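Local structure of uncharacterized protein lp_2219 (Lactobacillus plantarum, 3HFQ) at residues 144-149 against 154-159; 164-169 against 221-226; 108-113 against 173-178; 209-214 against 254-259. The protein is of unknown function but is probably a seven-bladed beta-propeller of the lactonase type, perhaps acting on a lactone. The protein carries 1 engineered substitution. All coordinates share one frame; numbering follows the deposited sequence.

Contact 1 (144-149 against 154-159). With PO4 (phosphate ion), chain C.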
loop_
_atom_site.group_PDB
_atom_site.type_symbol
_atom_site.label_atom_id
_atom_site.label_comp_id
_atom_site.label_asym_id
_atom_site.label_seq_id
_atom_site.Cartn_x
_atom_site.Cartn_y
_atom_site.Cartn_z
ATOM N N HIS A 144 -2.460 0.085 9.712
ATOM C CA HIS A 144 -1.598 -0.108 8.549
ATOM C C HIS A 144 -2.158 0.409 7.228
ATOM O O HIS A 144 -1.505 0.297 6.184
ATOM C CB HIS A 144 -1.296 -1.601 8.396
ATOM C CG HIS A 144 0.116 -1.897 8.001
ATOM N ND1 HIS A 144 0.761 -1.225 6.987
ATOM C CD2 HIS A 144 1.011 -2.781 8.499
ATOM C CE1 HIS A 144 1.996 -1.679 6.878
ATOM N NE2 HIS A 144 2.175 -2.625 7.784
ATOM N N TYR A 145 -3.357 0.976 7.264
ATOM C CA TYR A 145 -3.981 1.455 6.040
ATOM C C TYR A 145 -5.035 2.503 6.355
ATOM O O TYR A 145 -5.839 2.332 7.274
ATOM C CB TYR A 145 -4.603 0.252 5.307
ATOM C CG TYR A 145 -5.341 0.550 4.013
ATOM C CD1 TYR A 145 -6.672 0.967 4.021
ATOM C CD2 TYR A 145 -4.716 0.369 2.780
ATOM C CE1 TYR A 145 -7.365 1.195 2.826
ATOM C CE2 TYR A 145 -5.399 0.600 1.580
ATOM C CZ TYR A 145 -6.722 1.009 1.613
ATOM O OH TYR A 145 -7.401 1.240 0.436
ATOM N N THR A 146 -4.999 3.597 5.600
ATOM C CA THR A 146 -5.950 4.692 5.749
ATOM C C THR A 146 -6.214 5.243 4.352
ATOM O O THR A 146 -5.454 6.073 3.853
ATOM C CB THR A 146 -5.388 5.842 6.620
ATOM O OG1 THR A 146 -4.119 6.258 6.099
ATOM C CG2 THR A 146 -5.220 5.390 8.070
ATOM N N ASP A 147 -7.278 4.775 3.712
ATOM C CA ASP A 147 -7.592 5.256 2.375
ATOM C C ASP A 147 -9.098 5.334 2.136
ATOM O O ASP A 147 -9.886 4.744 2.873
ATOM C CB ASP A 147 -6.921 4.372 1.317
ATOM C CG ASP A 147 -6.317 5.186 0.182
ATOM O OD1 ASP A 147 -6.923 6.211 -0.200
ATOM O OD2 ASP A 147 -5.243 4.805 -0.332
ATOM N N LEU A 148 -9.481 6.061 1.089
ATOM C CA LEU A 148 -10.884 6.298 0.749
ATOM C C LEU A 148 -11.720 5.137 0.213
ATOM O O LEU A 148 -11.230 4.279 -0.518
ATOM C CB LEU A 148 -10.965 7.459 -0.249
ATOM C CG LEU A 148 -10.424 8.805 0.239
ATOM C CD1 LEU A 148 -10.311 9.767 -0.931
ATOM C CD2 LEU A 148 -11.340 9.369 1.321
ATOM N N THR A 149 -12.998 5.137 0.583
ATOM C CA THR A 149 -13.943 4.125 0.126
ATOM C C THR A 149 -14.611 4.717 -1.113
ATOM O O THR A 149 -14.440 5.897 -1.408
ATOM C CB THR A 149 -15.045 3.844 1.177
ATOM O OG1 THR A 149 -15.795 5.040 1.411
ATOM C CG2 THR A 149 -14.435 3.363 2.486
ATOM N N LEU A 154 -13.551 6.886 5.023
ATOM C CA LEU A 154 -12.174 6.420 5.159
ATOM C C LEU A 154 -12.090 5.049 5.809
ATOM O O LEU A 154 -12.563 4.853 6.925
ATOM C CB LEU A 154 -11.343 7.411 5.985
ATOM C CG LEU A 154 -9.833 7.142 6.034
ATOM C CD1 LEU A 154 -9.199 7.624 4.726
ATOM C CD2 LEU A 154 -9.192 7.873 7.226
ATOM N N ALA A 155 -11.493 4.100 5.097
ATOM C CA ALA A 155 -11.321 2.753 5.619
ATOM C C ALA A 155 -9.990 2.745 6.358
ATOM O O ALA A 155 -8.965 3.135 5.799
ATOM C CB ALA A 155 -11.303 1.745 4.479
ATOM N N VAL A 156 -10.017 2.313 7.616
ATOM C CA VAL A 156 -8.823 2.268 8.457
ATOM C C VAL A 156 -8.658 0.843 8.988
ATOM O O VAL A 156 -9.535 0.325 9.671
ATOM C CB VAL A 156 -8.957 3.273 9.633
ATOM C CG1 VAL A 156 -7.731 3.203 10.542
ATOM C CG2 VAL A 156 -9.124 4.688 9.079
ATOM N N ILE A 157 -7.529 0.218 8.670
ATOM C CA ILE A 157 -7.282 -1.166 9.071
ATOM C C ILE A 157 -6.339 -1.332 10.258
ATOM O O ILE A 157 -5.229 -0.812 10.251
ATOM C CB ILE A 157 -6.713 -1.966 7.880
ATOM C CG1 ILE A 157 -7.655 -1.833 6.679
ATOM C CG2 ILE A 157 -6.528 -3.427 8.265
ATOM C CD1 ILE A 157 -7.099 -2.426 5.396
ATOM N N ASP A 158 -6.783 -2.081 11.265
ATOM C CA ASP A 158 -5.983 -2.329 12.459
ATOM C C ASP A 158 -5.519 -3.786 12.453
ATOM O O ASP A 158 -6.290 -4.700 12.750
ATOM C CB ASP A 158 -6.813 -2.060 13.719
ATOM C CG ASP A 158 -5.967 -1.993 14.979
ATOM O OD1 ASP A 158 -4.961 -2.723 15.068
ATOM O OD2 ASP A 158 -6.318 -1.218 15.892
ATOM N N LEU A 159 -4.257 -3.997 12.105
ATOM C CA LEU A 159 -3.691 -5.336 12.058
ATOM C C LEU A 159 -3.606 -5.941 13.456
ATOM O O LEU A 159 -3.792 -7.147 13.636
ATOM C CB LEU A 159 -2.297 -5.279 11.416
ATOM C CG LEU A 159 -1.458 -6.560 11.365
ATOM C CD1 LEU A 159 -0.586 -6.552 10.116
ATOM C CD2 LEU A 159 -0.609 -6.674 12.625
HETATM P P PO4 C . 4.326 -5.007 8.342
HETATM O O1 PO4 C . 5.591 -5.830 8.792
HETATM O O2 PO4 C . 4.024 -5.290 6.822
HETATM O O3 PO4 C . 3.082 -5.425 9.217
HETATM O O4 PO4 C . 4.604 -3.466 8.533
#

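Contact 2 (164-169 against 221-226)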
loop_
_atom_site.group_PDB
_atom_site.type_symbol
_atom_site.label_atom_id
_atom_site.label_comp_id
_atom_site.label_asym_id
_atom_site.label_seq_id
_atom_site.Cartn_x
_atom_site.Cartn_y
_atom_site.Cartn_z
ATOM N N VAL A 164 -11.474 -3.639 10.849
ATOM C CA VAL A 164 -11.465 -2.722 9.722
ATOM C C VAL A 164 -12.509 -1.666 10.046
ATOM O O VAL A 164 -13.711 -1.947 10.084
ATOM C CB VAL A 164 -11.840 -3.407 8.385
ATOM C CG1 VAL A 164 -11.822 -2.375 7.264
ATOM C CG2 VAL A 164 -10.853 -4.528 8.069
ATOM N N TYR A 165 -12.039 -0.454 10.309
ATOM C CA TYR A 165 -12.921 0.651 10.633
ATOM C C TYR A 165 -13.271 1.455 9.389
ATOM O O TYR A 165 -12.507 1.501 8.423
ATOM C CB TYR A 165 -12.251 1.628 11.604
ATOM C CG TYR A 165 -11.904 1.089 12.970
ATOM C CD1 TYR A 165 -10.728 0.370 13.186
ATOM C CD2 TYR A 165 -12.731 1.342 14.060
ATOM C CE1 TYR A 165 -10.389 -0.090 14.459
ATOM C CE2 TYR A 165 -12.405 0.890 15.332
ATOM C CZ TYR A 165 -11.231 0.182 15.529
ATOM O OH TYR A 165 -10.905 -0.249 16.796
ATOM N N VAL A 166 -14.439 2.079 9.420
ATOM C CA VAL A 166 -14.852 2.969 8.352
ATOM C C VAL A 166 -15.210 4.254 9.087
ATOM O O VAL A 166 -16.017 4.234 10.018
ATOM C CB VAL A 166 -16.076 2.462 7.580
ATOM C CG1 VAL A 166 -16.539 3.539 6.600
ATOM C CG2 VAL A 166 -15.713 1.196 6.810
ATOM N N TYR A 167 -14.583 5.357 8.684
ATOM C CA TYR A 167 -14.805 6.665 9.299
ATOM C C TYR A 167 -15.340 7.685 8.307
ATOM O O TYR A 167 -14.978 7.670 7.133
ATOM C CB TYR A 167 -13.491 7.243 9.826
ATOM C CG TYR A 167 -12.919 6.601 11.061
ATOM C CD1 TYR A 167 -13.312 7.023 12.332
ATOM C CD2 TYR A 167 -11.949 5.607 10.964
ATOM C CE1 TYR A 167 -12.755 6.459 13.482
ATOM C CE2 TYR A 167 -11.389 5.039 12.102
ATOM C CZ TYR A 167 -11.790 5.473 13.355
ATOM O OH TYR A 167 -11.229 4.914 14.479
ATOM N N ASN A 168 -16.187 8.586 8.792
ATOM C CA ASN A 168 -16.692 9.661 7.957
ATOM C C ASN A 168 -15.657 10.761 8.143
ATOM O O ASN A 168 -15.066 10.876 9.219
ATOM C CB ASN A 168 -18.064 10.126 8.434
ATOM C CG ASN A 168 -19.134 9.086 8.184
ATOM O OD1 ASN A 168 -19.216 8.525 7.092
ATOM N ND2 ASN A 168 -19.958 8.821 9.190
ATOM N N VAL A 169 -15.420 11.554 7.105
ATOM C CA VAL A 169 -14.421 12.615 7.183
ATOM C C VAL A 169 -15.069 13.983 7.019
ATOM O O VAL A 169 -15.898 14.176 6.133
ATOM C CB VAL A 169 -13.359 12.455 6.070
ATOM C CG1 VAL A 169 -12.197 13.403 6.315
ATOM C CG2 VAL A 169 -12.882 11.016 6.008
ATOM N N GLY A 221 -22.259 2.207 4.895
ATOM C CA GLY A 221 -20.847 2.467 5.101
ATOM C C GLY A 221 -20.240 1.301 5.861
ATOM O O GLY A 221 -19.305 1.474 6.639
ATOM N N ALA A 222 -20.780 0.104 5.633
ATOM C CA ALA A 222 -20.304 -1.094 6.314
ATOM C C ALA A 222 -20.026 -2.269 5.379
ATOM O O ALA A 222 -20.419 -2.264 4.210
ATOM C CB ALA A 222 -21.301 -1.513 7.388
ATOM N N PHE A 223 -19.362 -3.284 5.927
ATOM C CA PHE A 223 -18.978 -4.481 5.188
ATOM C C PHE A 223 -19.669 -5.748 5.682
ATOM O O PHE A 223 -20.203 -5.802 6.794
ATOM C CB PHE A 223 -17.473 -4.739 5.337
ATOM C CG PHE A 223 -16.591 -3.690 4.732
ATOM C CD1 PHE A 223 -16.357 -3.666 3.361
ATOM C CD2 PHE A 223 -15.931 -2.769 5.541
ATOM C CE1 PHE A 223 -15.471 -2.748 2.808
ATOM C CE2 PHE A 223 -15.045 -1.845 4.996
ATOM C CZ PHE A 223 -14.814 -1.838 3.626
ATOM N N THR A 224 -19.611 -6.770 4.834
ATOM C CA THR A 224 -20.133 -8.099 5.126
ATOM C C THR A 224 -19.080 -9.036 4.535
ATOM O O THR A 224 -18.763 -8.941 3.349
ATOM C CB THR A 224 -21.488 -8.375 4.433
ATOM O OG1 THR A 224 -22.494 -7.514 4.983
ATOM C CG2 THR A 224 -21.909 -9.829 4.654
ATOM N N GLN A 225 -18.518 -9.917 5.359
ATOM C CA GLN A 225 -17.504 -10.848 4.866
ATOM C C GLN A 225 -18.172 -11.906 3.991
ATOM O O GLN A 225 -19.159 -12.516 4.402
ATOM C CB GLN A 225 -16.785 -11.526 6.033
ATOM C CG GLN A 225 -15.670 -12.467 5.590
ATOM C CD GLN A 225 -15.000 -13.164 6.751
ATOM O OE1 GLN A 225 -14.424 -12.518 7.625
ATOM N NE2 GLN A 225 -15.072 -14.491 6.768
ATOM N N LEU A 226 -17.635 -12.122 2.792
ATOM C CA LEU A 226 -18.201 -13.100 1.862
ATOM C C LEU A 226 -17.509 -14.460 1.845
ATOM O O LEU A 226 -18.168 -15.502 1.863
ATOM C CB LEU A 226 -18.197 -12.524 0.445
ATOM C CG LEU A 226 -19.399 -11.700 -0.021
ATOM C CD1 LEU A 226 -20.165 -11.110 1.158
ATOM C CD2 LEU A 226 -18.900 -10.621 -0.964
#

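Contact 3 (108-113 against 173-178)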
loop_
_atom_site.group_PDB
_atom_site.type_symbol
_atom_site.label_atom_id
_atom_site.label_comp_id
_atom_site.label_asym_id
_atom_site.label_seq_id
_atom_site.Cartn_x
_atom_site.Cartn_y
_atom_site.Cartn_z
ATOM N N GLY A 108 -0.530 3.033 16.735
ATOM C CA GLY A 108 -1.920 2.609 16.644
ATOM C C GLY A 108 -2.825 3.785 16.325
ATOM O O GLY A 108 -3.947 3.885 16.826
ATOM N N THR A 109 -2.338 4.672 15.465
ATOM C CA THR A 109 -3.086 5.867 15.108
ATOM C C THR A 109 -3.348 6.074 13.626
ATOM O O THR A 109 -2.668 5.514 12.762
ATOM C CB THR A 109 -2.352 7.129 15.597
ATOM O OG1 THR A 109 -1.041 7.163 15.017
ATOM C CG2 THR A 109 -2.224 7.128 17.107
ATOM N N ALA A 110 -4.356 6.898 13.359
ATOM C CA ALA A 110 -4.733 7.298 12.012
ATOM C C ALA A 110 -4.656 8.812 12.144
ATOM O O ALA A 110 -5.229 9.392 13.068
ATOM C CB ALA A 110 -6.159 6.866 11.695
ATOM N N GLU A 111 -3.919 9.454 11.253
ATOM C CA GLU A 111 -3.781 10.902 11.309
ATOM C C GLU A 111 -4.284 11.568 10.038
ATOM O O GLU A 111 -4.287 10.958 8.964
ATOM C CB GLU A 111 -2.318 11.297 11.552
ATOM C CG GLU A 111 -1.770 11.030 12.955
ATOM C CD GLU A 111 -0.616 11.961 13.287
ATOM O OE1 GLU A 111 0.062 12.407 12.335
ATOM O OE2 GLU A 111 -0.376 12.247 14.480
ATOM N N VAL A 112 -4.713 12.822 10.177
ATOM C CA VAL A 112 -5.226 13.594 9.052
ATOM C C VAL A 112 -4.504 14.935 9.013
ATOM O O VAL A 112 -4.306 15.574 10.048
ATOM C CB VAL A 112 -6.742 13.861 9.198
ATOM C CG1 VAL A 112 -7.278 14.558 7.942
ATOM C CG2 VAL A 112 -7.478 12.552 9.452
HETATM N N MSE A 113 -4.101 15.351 7.817
HETATM C CA MSE A 113 -3.408 16.618 7.621
HETATM C C MSE A 113 -4.080 17.342 6.465
HETATM O O MSE A 113 -4.612 16.700 5.560
HETATM C CB MSE A 113 -1.934 16.364 7.281
HETATM C CG MSE A 113 -1.129 15.776 8.426
HETATM SE SE MSE A 113 0.417 14.813 7.804
HETATM C CE MSE A 113 0.847 13.830 9.415
ATOM N N GLY A 173 -11.061 18.166 8.396
ATOM C CA GLY A 173 -10.039 17.150 8.581
ATOM C C GLY A 173 -10.104 16.289 9.834
ATOM O O GLY A 173 -9.066 15.983 10.419
ATOM N N GLN A 174 -11.305 15.906 10.256
ATOM C CA GLN A 174 -11.453 15.041 11.426
ATOM C C GLN A 174 -12.219 13.789 11.037
ATOM O O GLN A 174 -13.000 13.802 10.090
ATOM C CB GLN A 174 -12.210 15.733 12.559
ATOM C CG GLN A 174 -11.525 16.945 13.152
ATOM C CD GLN A 174 -12.042 18.234 12.562
ATOM O OE1 GLN A 174 -13.201 18.320 12.162
ATOM N NE2 GLN A 174 -11.191 19.254 12.525
ATOM N N LEU A 175 -12.000 12.713 11.785
ATOM C CA LEU A 175 -12.674 11.452 11.515
ATOM C C LEU A 175 -13.718 11.172 12.589
ATOM O O LEU A 175 -13.576 11.609 13.731
ATOM C CB LEU A 175 -11.659 10.304 11.496
ATOM C CG LEU A 175 -10.418 10.455 10.610
ATOM C CD1 LEU A 175 -9.571 9.198 10.721
ATOM C CD2 LEU A 175 -10.829 10.692 9.166
ATOM N N SER A 176 -14.768 10.448 12.212
ATOM C CA SER A 176 -15.829 10.067 13.142
ATOM C C SER A 176 -16.293 8.685 12.690
ATOM O O SER A 176 -16.635 8.497 11.523
ATOM C CB SER A 176 -16.978 11.072 13.094
ATOM O OG SER A 176 -17.808 10.925 14.235
ATOM N N GLU A 177 -16.298 7.719 13.609
ATOM C CA GLU A 177 -16.655 6.341 13.268
ATOM C C GLU A 177 -18.037 6.107 12.668
ATOM O O GLU A 177 -19.027 6.719 13.074
ATOM C CB GLU A 177 -16.476 5.419 14.485
ATOM C CG GLU A 177 -17.599 5.487 15.513
ATOM C CD GLU A 177 -17.425 6.602 16.525
ATOM O OE1 GLU A 177 -16.613 7.524 16.279
ATOM O OE2 GLU A 177 -18.111 6.557 17.570
ATOM N N GLN A 178 -18.080 5.198 11.697
ATOM C CA GLN A 178 -19.310 4.824 11.001
ATOM C C GLN A 178 -19.590 3.337 11.226
ATOM O O GLN A 178 -20.729 2.937 11.471
ATOM C CB GLN A 178 -19.158 5.100 9.502
ATOM C CG GLN A 178 -20.338 4.674 8.625
ATOM C CD GLN A 178 -21.624 5.408 8.954
ATOM O OE1 GLN A 178 -21.599 6.551 9.410
ATOM N NE2 GLN A 178 -22.760 4.758 8.706
#

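Contact 4 (209-214 against 254-259). With PO4 (phosphate ion), chain C.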
loop_
_atom_site.group_PDB
_atom_site.type_symbol
_atom_site.label_atom_id
_atom_site.label_comp_id
_atom_site.label_asym_id
_atom_site.label_seq_id
_atom_site.Cartn_x
_atom_site.Cartn_y
_atom_site.Cartn_z
ATOM N N SER A 209 -1.953 -15.096 5.959
ATOM C CA SER A 209 -1.736 -15.351 4.536
ATOM C C SER A 209 -3.056 -15.709 3.858
ATOM O O SER A 209 -3.179 -16.755 3.221
ATOM C CB SER A 209 -0.729 -16.488 4.340
ATOM O OG SER A 209 0.561 -16.093 4.775
ATOM N N GLN A 210 -4.037 -14.824 4.000
ATOM C CA GLN A 210 -5.360 -15.029 3.421
ATOM C C GLN A 210 -5.911 -13.742 2.824
ATOM O O GLN A 210 -5.403 -12.652 3.083
ATOM C CB GLN A 210 -6.346 -15.491 4.499
ATOM C CG GLN A 210 -6.037 -16.817 5.150
ATOM C CD GLN A 210 -7.019 -17.149 6.258
ATOM O OE1 GLN A 210 -7.168 -16.393 7.217
ATOM N NE2 GLN A 210 -7.692 -18.285 6.132
ATOM N N ILE A 211 -6.955 -13.879 2.016
ATOM C CA ILE A 211 -7.627 -12.721 1.449
ATOM C C ILE A 211 -9.105 -12.909 1.740
ATOM O O ILE A 211 -9.660 -13.982 1.509
ATOM C CB ILE A 211 -7.454 -12.590 -0.082
ATOM C CG1 ILE A 211 -6.001 -12.257 -0.428
ATOM C CG2 ILE A 211 -8.369 -11.466 -0.605
ATOM C CD1 ILE A 211 -5.743 -12.112 -1.925
ATOM N N ALA A 212 -9.737 -11.871 2.268
ATOM C CA ALA A 212 -11.156 -11.931 2.564
ATOM C C ALA A 212 -11.897 -11.095 1.531
ATOM O O ALA A 212 -11.509 -9.958 1.256
ATOM C CB ALA A 212 -11.421 -11.385 3.964
ATOM N N SER A 213 -12.938 -11.663 0.928
ATOM C CA SER A 213 -13.734 -10.903 -0.026
ATOM C C SER A 213 -14.829 -10.269 0.821
ATOM O O SER A 213 -15.439 -10.945 1.652
ATOM C CB SER A 213 -14.360 -11.815 -1.090
ATOM O OG SER A 213 -13.402 -12.238 -2.042
ATOM N N LEU A 214 -15.072 -8.977 0.622
ATOM C CA LEU A 214 -16.087 -8.267 1.395
ATOM C C LEU A 214 -17.060 -7.533 0.488
ATOM O O LEU A 214 -16.680 -7.057 -0.583
ATOM C CB LEU A 214 -15.432 -7.225 2.307
ATOM C CG LEU A 214 -14.204 -7.624 3.131
ATOM C CD1 LEU A 214 -13.595 -6.374 3.747
ATOM C CD2 LEU A 214 -14.598 -8.635 4.205
ATOM N N LEU A 254 -7.040 -10.010 -9.313
ATOM C CA LEU A 254 -6.527 -9.552 -8.025
ATOM C C LEU A 254 -5.111 -10.084 -7.828
ATOM O O LEU A 254 -4.817 -11.236 -8.158
ATOM C CB LEU A 254 -7.427 -10.056 -6.893
ATOM C CG LEU A 254 -7.166 -9.544 -5.471
ATOM C CD1 LEU A 254 -7.577 -8.072 -5.369
ATOM C CD2 LEU A 254 -7.971 -10.367 -4.480
ATOM N N TYR A 255 -4.233 -9.245 -7.290
ATOM C CA TYR A 255 -2.850 -9.639 -7.056
ATOM C C TYR A 255 -2.447 -9.369 -5.608
ATOM O O TYR A 255 -2.877 -8.381 -5.016
ATOM C CB TYR A 255 -1.912 -8.869 -8.004
ATOM C CG TYR A 255 -2.240 -9.038 -9.478
ATOM C CD1 TYR A 255 -3.341 -8.396 -10.048
ATOM C CD2 TYR A 255 -1.479 -9.880 -10.288
ATOM C CE1 TYR A 255 -3.682 -8.602 -11.386
ATOM C CE2 TYR A 255 -1.810 -10.092 -11.626
ATOM C CZ TYR A 255 -2.915 -9.452 -12.169
ATOM O OH TYR A 255 -3.283 -9.697 -13.477
ATOM N N VAL A 256 -1.636 -10.254 -5.034
ATOM C CA VAL A 256 -1.160 -10.062 -3.666
ATOM C C VAL A 256 0.285 -10.549 -3.562
ATOM O O VAL A 256 0.665 -11.518 -4.221
ATOM C CB VAL A 256 -2.050 -10.819 -2.638
ATOM C CG1 VAL A 256 -1.956 -12.320 -2.848
ATOM C CG2 VAL A 256 -1.638 -10.449 -1.220
ATOM N N SER A 257 1.101 -9.862 -2.765
ATOM C CA SER A 257 2.491 -10.271 -2.603
ATOM C C SER A 257 2.681 -11.038 -1.297
ATOM O O SER A 257 2.035 -10.746 -0.286
ATOM C CB SER A 257 3.425 -9.053 -2.650
ATOM O OG SER A 257 3.154 -8.142 -1.599
ATOM N N ASN A 258 3.570 -12.026 -1.335
ATOM C CA ASN A 258 3.859 -12.867 -0.181
ATOM C C ASN A 258 5.314 -12.733 0.262
ATOM O O ASN A 258 6.228 -12.994 -0.520
ATOM C CB ASN A 258 3.581 -14.338 -0.521
ATOM C CG ASN A 258 2.107 -14.621 -0.755
ATOM O OD1 ASN A 258 1.693 -14.974 -1.862
ATOM N ND2 ASN A 258 1.307 -14.467 0.286
ATOM N N ARG A 259 5.521 -12.323 1.510
ATOM C CA ARG A 259 6.869 -12.188 2.061
ATOM C C ARG A 259 7.211 -13.474 2.802
ATOM O O ARG A 259 6.654 -13.763 3.862
ATOM C CB ARG A 259 6.937 -11.010 3.024
ATOM C CG ARG A 259 6.809 -9.658 2.358
ATOM C CD ARG A 259 6.654 -8.575 3.407
ATOM N NE ARG A 259 5.364 -8.676 4.087
ATOM C CZ ARG A 259 4.932 -7.817 5.004
ATOM N NH1 ARG A 259 5.695 -6.791 5.358
ATOM N NH2 ARG A 259 3.730 -7.970 5.552
HETATM P P PO4 C . 4.326 -5.007 8.342
HETATM O O1 PO4 C . 5.591 -5.830 8.792
HETATM O O2 PO4 C . 4.024 -5.290 6.822
HETATM O O3 PO4 C . 3.082 -5.425 9.217
HETATM O O4 PO4 C . 4.604 -3.466 8.533
#

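Contact 1 (144-149 against 154-159)
The carbonyl oxygen Ala155 O is gripped from the facing strand by two donors: Asp147 N, 3.1 Å away and lying in the carbonyl plane, and the weaker CA-H of Thr146. The return bond, Ala155 N to Asp147 O, is shorter at 2.8 Å, and together the two N-H...O bonds make Asp147 and Ala155 an antiparallel hydrogen-bonded pair. Farther along, His144 N reaches Ile157 O at 3.0 Å and Ile157 N reaches Tyr145 O, which also receives the CA-H of Val156. On one face of the hairpin, CD1 of Ile157 lies against CB and CD1 of Tyr145, about 3.7 Å from each. With CG anti to the backbone N (chi1 178°), the Tyr145 ring extends along the strand toward Ala155, and the ring also meets those of Tyr90 and His191. The other face carries Thr146 beside Val156, the two side chains pointing the same way with Thr146 CG2 4.1 Å from Val156 CG2, and Leu154, whose CD1 packs on the backbone of Asp147. Asp147 turns one carboxylate oxygen back on its own chain: OD1 accepts Leu148 N through its anti lone pair, while OD2 is hydrogen-bonded to Tyr90 OH. At the start of the strand His144 NE2 donates to phosphate O4 at 2.7 Å, with the ion at the ring's edge and Leu159 CD1 near phosphate O3. The ion, probably from the crystallisation liquor, is also held by Arg190 and Arg259. This is the antiparallel hairpin formed by the two innermost strands of a beta-propeller blade.

Contact 2 (164-169 against 221-226)
Val166 carries this contact, set against both a carbonyl and a ring. CB stands 3.5 Å from Gly221 O, and CG1, the branch anti to the backbone N (chi1 173°), touches the same oxygen at equal distance. The other branch, CG2, lies against both Gly221 O and Phe223 CE2, 3.6 Å from each. One valine thus fits into the corner between a backbone carbonyl and the CE2 atom of Phe223, all by van der Waals contact; no hydrogen bond crosses between the segments. Gly221 O is nevertheless satisfied, since Ser179 OG donates to it. Two residues earlier, Val164 also points at the Phe223 ring and brings CG1 to within 4.0 Å of Phe223 CE2, the two side chains crossing at about a right angle. CE2 therefore sits where the two valine methyls converge, and Tyr216 and Ala201, on the same sheet as Phe223, also touch its side chain. Phe223 CG lies anti to its carbonyl carbon (chi1 -65°), which carries the ring away from its strand toward the two valines. Gly221 has positive phi, a conformation that favours glycine, and a side chain there would point at Val166. With Ala222 it forms a G1 beta bulge facing one residue of strand 210-217. The arrangement is plain hydrophobic packing between neighbouring blades of a beta-propeller, the third strand of one sheet meeting the outermost strand of the next.

Contact 3 (108-113 against 173-178)
The flat group that meets Val112 across this contact is the carbonyl of Gly173, no aromatic ring taking part: its oxygen lies 3.4 Å from both CB and CG1 of Val112. That oxygen is also hydrogen-bonded to Thr124 OG1. With CG1 of Val112 anti to the backbone N (chi1 -175°), CG2 is left anti to the carbonyl carbon and settles against Leu175, whose CG and CD2 are each 3.8 Å away. Ala110 CB, on the same side of the strand, touches Leu175 CD1 at 4.2 Å, so the leucine rests on two residues of strand 109-115, while Tyr167 and Val169 of its own sheet also contact it. A side chain on Gly173 would lie close to Val112 CG1; the backbone angles by themselves call for glycine, since a CB would be jammed against the carbonyl oxygen before it. An alanine in place of Val112 removes both outer methyls and would probably open a gap between Leu175 and the Gly173 carbonyl. Leu175 N is held by Asp125 OD2, a polar tie between the same two sheets. Strands 109-115 and 175-182 here form part of the seam between two successive beta-propeller blades.

Contact 4 (209-214 against 254-259)
Ile211 meets Leu254 and Val256 in a purely apolar packing between two neighbouring blades of the beta-propeller, the third strand of one four-stranded sheet against the second strand of the next. The methyl CD1 of Ile211 does most of the touching: it reaches Leu254 CD2 at 3.8 Å and Val256 CG1 at 3.9 Å, tip to tip with both. Ile211 CG2 adds a contact with the same Leu254 methyl, so that CD2 of Leu254 faces both branch ends of the isoleucine. CG1 of Val256 stands between its backbone N and carbonyl carbon (chi1 65°), and this turn aims it at Ile211. No hydrogen bond links the segments. At the C-terminal end of strand 253-259 the character changes. Arg259, its chain bent at chi3, brings its guanidinium edge to the phosphate that His144 and Arg190 also bind. Its NE donates to Gly241 O, and its NH2 both donates to Ala242 O and forms a salt bridge with Glu206. These partners are likely to limit rotation of the guanidinium. A leucine in its place has no N-H groups, and would probably leave Glu206 without its charged mate and the phosphate more loosely held. Phosphate O2 is shared by two donors of Arg259, NH1 at 2.7 Å and NH2 at 3.0 Å.

Contact 1 lies within one four-stranded sheet, that of strands 143-148, 154-158, 163-169 and 175-182, whereas contacts 2, 3 and 4 each join two successive sheets of the propeller. Contact 3 ties the preceding sheet to this one, contact 2 ties this one to the following sheet, and contact 4 carries on from there to the next. Contacts 2 and 3 are built alike and lie about 18 Å from the chain's centre; their own centres are about 14 Å apart. Along the sequence contact 2 alternates with both contact 3 and contact 4. Contacts 1 and 4 do not touch, their centres being about 16 Å apart, yet both reach the same phosphate: three successive sheets, through His144, Arg190 and Arg259, supply its ligands.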